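Local coordinates for chitin biosynthesis protein CHS5 (Saccharomyces cerevisiae, PDB 4IN3) that forms part of exomer, the trans-Golgi cargo adaptor complex that exports chitin synthase Chs3 and other selected cargo proteins, at residues A[8-13]-A[51-56]; A[12-17]-A[24-29]. All coordinates share one frame; numbering follows the deposited sequence.

From the N terminus the chain enters strand 9-18, and both contacts start there. Contact 2 closes the shorter loop: after a short turn, 24-29 runs back along 12-17 to form a beta hairpin. The chain then continues through strand 32-36 and returns as strand 49-57, whose residues 51-56 lie along 8-13. Contact 1 thus closes a long loop that encloses the turn of contact 2. Leu-12 and Leu-13 belong to both contacts, and Val-11 CG1 touches Thr-27 CG2 at 3.7 Å. Together the contacts make strand 9-18 an inner strand of the antiparallel sheet, held by the hairpin along one edge and the dimer-forming strand along the other.

Contact 1: A[8-13]-A[51-56]; sequences SVDVLL and KMQVSQ
Val-9 faces Val-54, and Val-11 faces Met-52, across a ladder of the four-stranded antiparallel sheet in the N-terminal part of Chs5. Both are hydrogen-bonded pairs: Val-9 N donates to Val-54 O and Val-54 N to Val-9 O, each at 2.9 Å, and Val-11 and Met-52 exchange an equivalent pair of backbone bonds. The donors sit somewhat tilted from the carbonyl planes; the strand axes run at 159° to each other.

Side chains alternate between the faces. The three valines, whose beta-branching suits the extended backbone, share one face with Met-52; the CB atoms of Val-9 and Val-54 are 4.3 Å apart. A second Chs5 subunit packs its Leu-39 and Phe-35 here, so the apolar character of all four fits, and its strand pairs with the outer edge of 51-56, carrying the sheet across the dimer interface.

Asp-10, Gln-53 and Lys-51 share the other face with Leu-12; Asp-10 is exposed and the others partly so, which suits polar and charged ends. The side chains of Asp-10 and Gln-53 cross, Asp-10 OD1 lying against Gln-53 CG, with the carboxylate plane turned 74° from the amide. Lys-51 brings opposite charge near, NZ being 4.9 Å from Asp-10 OD1, which is too far for a salt bridge but might still favour the carboxylate weakly.

Leu-13 reaches Met-52 at the sheet's apolar side. Met-52 runs extended to its sulfur and then bends (chi3 -52°), which folds the methyl back, and Leu-13 CD1 rests 3.9 Å from Met-52 CB and 4.0 Å from Met-52 CE.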
loop_
_atom_site.group_PDB
_atom_site.type_symbol
_atom_site.label_atom_id
_atom_site.label_comp_id
_atom_site.label_asym_id
_atom_site.label_seq_id
_atom_site.Cartn_x
_atom_site.Cartn_y
_atom_site.Cartn_z
ATOM N N SER A 8 14.129 38.503 6.705
ATOM C CA SER A 8 13.316 38.042 5.584
ATOM C C SER A 8 14.064 36.995 4.757
ATOM O O SER A 8 15.296 36.953 4.760
ATOM C CB SER A 8 12.916 39.223 4.697
ATOM O OG SER A 8 12.184 38.790 3.564
ATOM N N VAL A 9 13.314 36.149 4.056
ATOM C CA VAL A 9 13.905 35.097 3.233
ATOM C C VAL A 9 13.400 35.160 1.792
ATOM O O VAL A 9 12.216 34.945 1.532
ATOM C CB VAL A 9 13.610 33.698 3.812
ATOM C CG1 VAL A 9 14.135 32.614 2.881
ATOM C CG2 VAL A 9 14.216 33.558 5.202
ATOM N N ASP A 10 14.302 35.451 0.859
ATOM C CA ASP A 10 13.939 35.546 -0.553
ATOM C C ASP A 10 14.322 34.283 -1.319
ATOM O O ASP A 10 15.486 33.885 -1.341
ATOM C CB ASP A 10 14.596 36.765 -1.205
ATOM C CG ASP A 10 14.101 38.076 -0.625
ATOM O OD1 ASP A 10 13.002 38.522 -1.018
ATOM O OD2 ASP A 10 14.814 38.668 0.214
ATOM N N VAL A 11 13.333 33.652 -1.945
ATOM C CA VAL A 11 13.585 32.440 -2.720
ATOM C C VAL A 11 13.081 32.574 -4.153
ATOM O O VAL A 11 12.107 33.275 -4.416
ATOM C CB VAL A 11 12.904 31.208 -2.096
ATOM C CG1 VAL A 11 13.083 29.987 -2.995
ATOM C CG2 VAL A 11 13.455 30.929 -0.707
ATOM N N LEU A 12 13.756 31.901 -5.079
ATOM C CA LEU A 12 13.248 31.761 -6.438
ATOM C C LEU A 12 12.804 30.315 -6.639
ATOM O O LEU A 12 13.502 29.379 -6.242
ATOM C CB LEU A 12 14.308 32.137 -7.475
ATOM C CG LEU A 12 14.156 33.513 -8.131
ATOM C CD1 LEU A 12 14.487 34.636 -7.156
ATOM C CD2 LEU A 12 15.016 33.602 -9.384
ATOM N N LEU A 13 11.631 30.128 -7.232
ATOM C CA LEU A 13 11.140 28.782 -7.498
ATOM C C LEU A 13 10.653 28.657 -8.938
ATOM O O LEU A 13 10.220 29.639 -9.551
ATOM C CB LEU A 13 10.030 28.394 -6.514
ATOM C CG LEU A 13 10.409 28.339 -5.030
ATOM C CD1 LEU A 13 10.086 29.654 -4.331
ATOM C CD2 LEU A 13 9.723 27.167 -4.330
ATOM N N LYS A 51 9.011 34.514 -7.387
ATOM C CA LYS A 51 9.773 34.899 -6.203
ATOM C C LYS A 51 8.902 34.838 -4.954
ATOM O O LYS A 51 7.818 35.426 -4.905
ATOM C CB LYS A 51 10.367 36.303 -6.352
ATOM C CG LYS A 51 10.983 36.848 -5.060
ATOM C CD LYS A 51 11.488 38.279 -5.229
ATOM C CE LYS A 51 12.990 38.319 -5.487
ATOM N NZ LYS A 51 13.464 39.706 -5.778
ATOM N N MET A 52 9.382 34.120 -3.947
ATOM C CA MET A 52 8.679 34.024 -2.681
ATOM C C MET A 52 9.457 34.779 -1.607
ATOM O O MET A 52 10.599 34.435 -1.286
ATOM C CB MET A 52 8.487 32.563 -2.279
ATOM C CG MET A 52 7.529 32.367 -1.118
ATOM S SD MET A 52 7.089 30.631 -0.898
ATOM C CE MET A 52 6.555 30.205 -2.558
ATOM N N GLN A 53 8.831 35.823 -1.073
ATOM C CA GLN A 53 9.437 36.655 -0.046
ATOM C C GLN A 53 8.776 36.337 1.286
ATOM O O GLN A 53 7.692 36.836 1.592
ATOM C CB GLN A 53 9.263 38.135 -0.395
ATOM C CG GLN A 53 10.042 38.558 -1.629
ATOM C CD GLN A 53 9.807 40.008 -2.009
ATOM O OE1 GLN A 53 8.768 40.589 -1.682
ATOM N NE2 GLN A 53 10.770 40.601 -2.705
ATOM N N VAL A 54 9.433 35.495 2.075
ATOM C CA VAL A 54 8.873 35.038 3.337
ATOM C C VAL A 54 9.320 35.942 4.476
ATOM O O VAL A 54 10.506 36.009 4.805
ATOM C CB VAL A 54 9.292 33.593 3.645
ATOM C CG1 VAL A 54 8.428 33.018 4.754
ATOM C CG2 VAL A 54 9.182 32.738 2.391
ATOM N N SER A 55 8.363 36.647 5.071
ATOM C CA SER A 55 8.651 37.530 6.191
ATOM C C SER A 55 7.863 37.082 7.415
ATOM O O SER A 55 6.936 36.280 7.300
ATOM C CB SER A 55 8.294 38.973 5.834
ATOM O OG SER A 55 8.666 39.859 6.875
ATOM N N GLN A 56 8.235 37.589 8.585
ATOM C CA GLN A 56 7.546 37.223 9.813
ATOM C C GLN A 56 6.525 38.308 10.139
ATOM O O GLN A 56 6.475 39.342 9.471
ATOM C CB GLN A 56 8.566 37.102 10.949
ATOM C CG GLN A 56 8.131 36.251 12.133
ATOM C CD GLN A 56 9.200 36.164 13.212
ATOM O OE1 GLN A 56 10.394 36.314 12.938
ATOM N NE2 GLN A 56 8.773 35.931 14.449
#

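Contact 2: A[12-17]-A[24-29]; sequences LLTVGK and LLTTQD
The second half of strand 9-18 and strand 22-26 form a beta hairpin, and this contact joins them. Thr-14 and Thr-26 form its hydrogen-bonded pair: Thr-14 N donates to Thr-26 O at 3.0 Å, and Thr-26 N answers on a lone pair of Thr-14 O, in the carbonyl plane. Toward the turn, Gly-16 N meets Leu-24 O nearly head-on at 2.9 Å, with a C=O...N angle of 172°, and Leu-24 N reaches Lys-17 O. Glycine suits this place because a CB would point toward the partner strand and meet Leu-24 O.

One face is apolar. Leu-25 lies side by side with Val-15, its CD2 4.0 Å from Val-15 CG2, while Leu-13 crosses Leu-25 at about a right angle and sets CD2 3.7 Å from Leu-25 CB. Ile-50 and Phe-35 of the neighbouring strands continue this packing. The threonines Thr-14 and Thr-26 occupy the other face, where Thr-26 OG1 is hydrogen-bonded to Asn-378 OD1 of the Bch1 chain.

Past the strand, Thr-27 divides its two branches. With OG1 between N and C (chi1 48°), CG2 is left to lie along Leu-13, 3.7 Å from Leu-13 CG, and OG1 donates to Asp-29 OD1 on its syn side but well out of the carboxylate plane (33°), while pairing with His-31 N. An alanine here would remove both branches and would probably leave Asp-29 and His-31 N without this shared hydroxyl and open a gap beside Leu-13 CG. A water donates to Leu-12 O and Gln-28 OE1 and accepts from Gln-28 N, linking the strand to the loop beyond the last strand pair.

Apolar packing and backbone bonds thus hold the hairpin together, while the threonine face, with Thr-26 both bonded to Bch1 and packed on its Pro-381, probably helps dock that chain.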
loop_
_atom_site.group_PDB
_atom_site.type_symbol
_atom_site.label_atom_id
_atom_site.label_comp_id
_atom_site.label_asym_id
_atom_site.label_seq_id
_atom_site.Cartn_x
_atom_site.Cartn_y
_atom_site.Cartn_z
ATOM N N LEU A 12 13.756 31.901 -5.079
ATOM C CA LEU A 12 13.248 31.761 -6.438
ATOM C C LEU A 12 12.804 30.315 -6.639
ATOM O O LEU A 12 13.502 29.379 -6.242
ATOM C CB LEU A 12 14.308 32.137 -7.475
ATOM C CG LEU A 12 14.156 33.513 -8.131
ATOM C CD1 LEU A 12 14.487 34.636 -7.156
ATOM C CD2 LEU A 12 15.016 33.602 -9.384
ATOM N N LEU A 13 11.631 30.128 -7.232
ATOM C CA LEU A 13 11.140 28.782 -7.498
ATOM C C LEU A 13 10.653 28.657 -8.938
ATOM O O LEU A 13 10.220 29.639 -9.551
ATOM C CB LEU A 13 10.030 28.394 -6.514
ATOM C CG LEU A 13 10.409 28.339 -5.030
ATOM C CD1 LEU A 13 10.086 29.654 -4.331
ATOM C CD2 LEU A 13 9.723 27.167 -4.330
ATOM N N THR A 14 10.741 27.447 -9.476
ATOM C CA THR A 14 10.296 27.181 -10.836
ATOM C C THR A 14 9.000 26.379 -10.813
ATOM O O THR A 14 8.904 25.355 -10.130
ATOM C CB THR A 14 11.363 26.411 -11.637
ATOM O OG1 THR A 14 12.617 27.101 -11.560
ATOM C CG2 THR A 14 10.942 26.287 -13.096
ATOM N N VAL A 15 8.006 26.848 -11.562
ATOM C CA VAL A 15 6.700 26.193 -11.603
ATOM C C VAL A 15 6.727 24.958 -12.516
ATOM O O VAL A 15 6.882 25.075 -13.733
ATOM C CB VAL A 15 5.596 27.169 -12.058
ATOM C CG1 VAL A 15 4.239 26.496 -12.000
ATOM C CG2 VAL A 15 5.613 28.426 -11.190
ATOM N N GLY A 16 6.572 23.780 -11.913
ATOM C CA GLY A 16 6.691 22.503 -12.606
ATOM C C GLY A 16 5.361 21.888 -13.011
ATOM O O GLY A 16 4.433 22.617 -13.375
ATOM N N LYS A 17 5.272 20.555 -12.957
ATOM C CA LYS A 17 4.027 19.833 -13.247
ATOM C C LYS A 17 2.878 20.428 -12.432
ATOM O O LYS A 17 3.017 20.690 -11.232
ATOM C CB LYS A 17 4.172 18.338 -12.933
ATOM C CG LYS A 17 3.302 17.425 -13.796
ATOM C CD LYS A 17 3.598 15.949 -13.533
ATOM C CE LYS A 17 2.473 15.284 -12.753
ATOM N NZ LYS A 17 2.747 13.843 -12.496
ATOM N N LEU A 24 3.812 21.887 -8.371
ATOM C CA LEU A 24 5.019 21.394 -7.733
ATOM C C LEU A 24 6.120 22.389 -8.091
ATOM O O LEU A 24 6.334 22.710 -9.267
ATOM C CB LEU A 24 5.366 19.991 -8.226
ATOM C CG LEU A 24 4.355 18.875 -7.946
ATOM C CD1 LEU A 24 4.895 17.536 -8.446
ATOM C CD2 LEU A 24 4.003 18.785 -6.467
ATOM N N LEU A 25 6.798 22.910 -7.077
ATOM C CA LEU A 25 7.792 23.947 -7.311
ATOM C C LEU A 25 9.178 23.408 -6.979
ATOM O O LEU A 25 9.340 22.627 -6.042
ATOM C CB LEU A 25 7.476 25.184 -6.468
ATOM C CG LEU A 25 6.022 25.672 -6.488
ATOM C CD1 LEU A 25 5.807 26.764 -5.448
ATOM C CD2 LEU A 25 5.617 26.169 -7.870
ATOM N N THR A 26 10.177 23.811 -7.757
ATOM C CA THR A 26 11.541 23.343 -7.533
ATOM C C THR A 26 12.509 24.497 -7.313
ATOM O O THR A 26 12.471 25.501 -8.029
ATOM C CB THR A 26 12.055 22.475 -8.699
ATOM O OG1 THR A 26 12.150 23.266 -9.889
ATOM C CG2 THR A 26 11.127 21.290 -8.946
ATOM N N THR A 27 13.373 24.350 -6.314
ATOM C CA THR A 27 14.436 25.317 -6.074
ATOM C C THR A 27 15.751 24.804 -6.661
ATOM O O THR A 27 15.813 23.685 -7.174
ATOM C CB THR A 27 14.607 25.601 -4.575
ATOM O OG1 THR A 27 14.646 24.361 -3.860
ATOM C CG2 THR A 27 13.449 26.436 -4.061
ATOM N N GLN A 28 16.798 25.619 -6.584
ATOM C CA GLN A 28 18.100 25.229 -7.116
ATOM C C GLN A 28 18.879 24.373 -6.122
ATOM O O GLN A 28 19.856 23.719 -6.487
ATOM C CB GLN A 28 18.908 26.456 -7.546
ATOM C CG GLN A 28 18.536 26.978 -8.930
ATOM C CD GLN A 28 18.249 28.465 -8.940
ATOM O OE1 GLN A 28 18.131 29.093 -7.887
ATOM N NE2 GLN A 28 18.133 29.038 -10.133
ATOM N N ASP A 29 18.427 24.370 -4.871
ATOM C CA ASP A 29 19.016 23.528 -3.831
ATOM C C ASP A 29 18.284 22.186 -3.738
ATOM O O ASP A 29 18.511 21.400 -2.826
ATOM C CB ASP A 29 19.077 24.250 -2.480
ATOM C CG ASP A 29 17.832 25.056 -2.188
ATOM O OD1 ASP A 29 16.718 24.516 -2.350
ATOM O OD2 ASP A 29 17.973 26.234 -1.792
HETATM O O HOH W 1 16.063 28.347 -5.824
#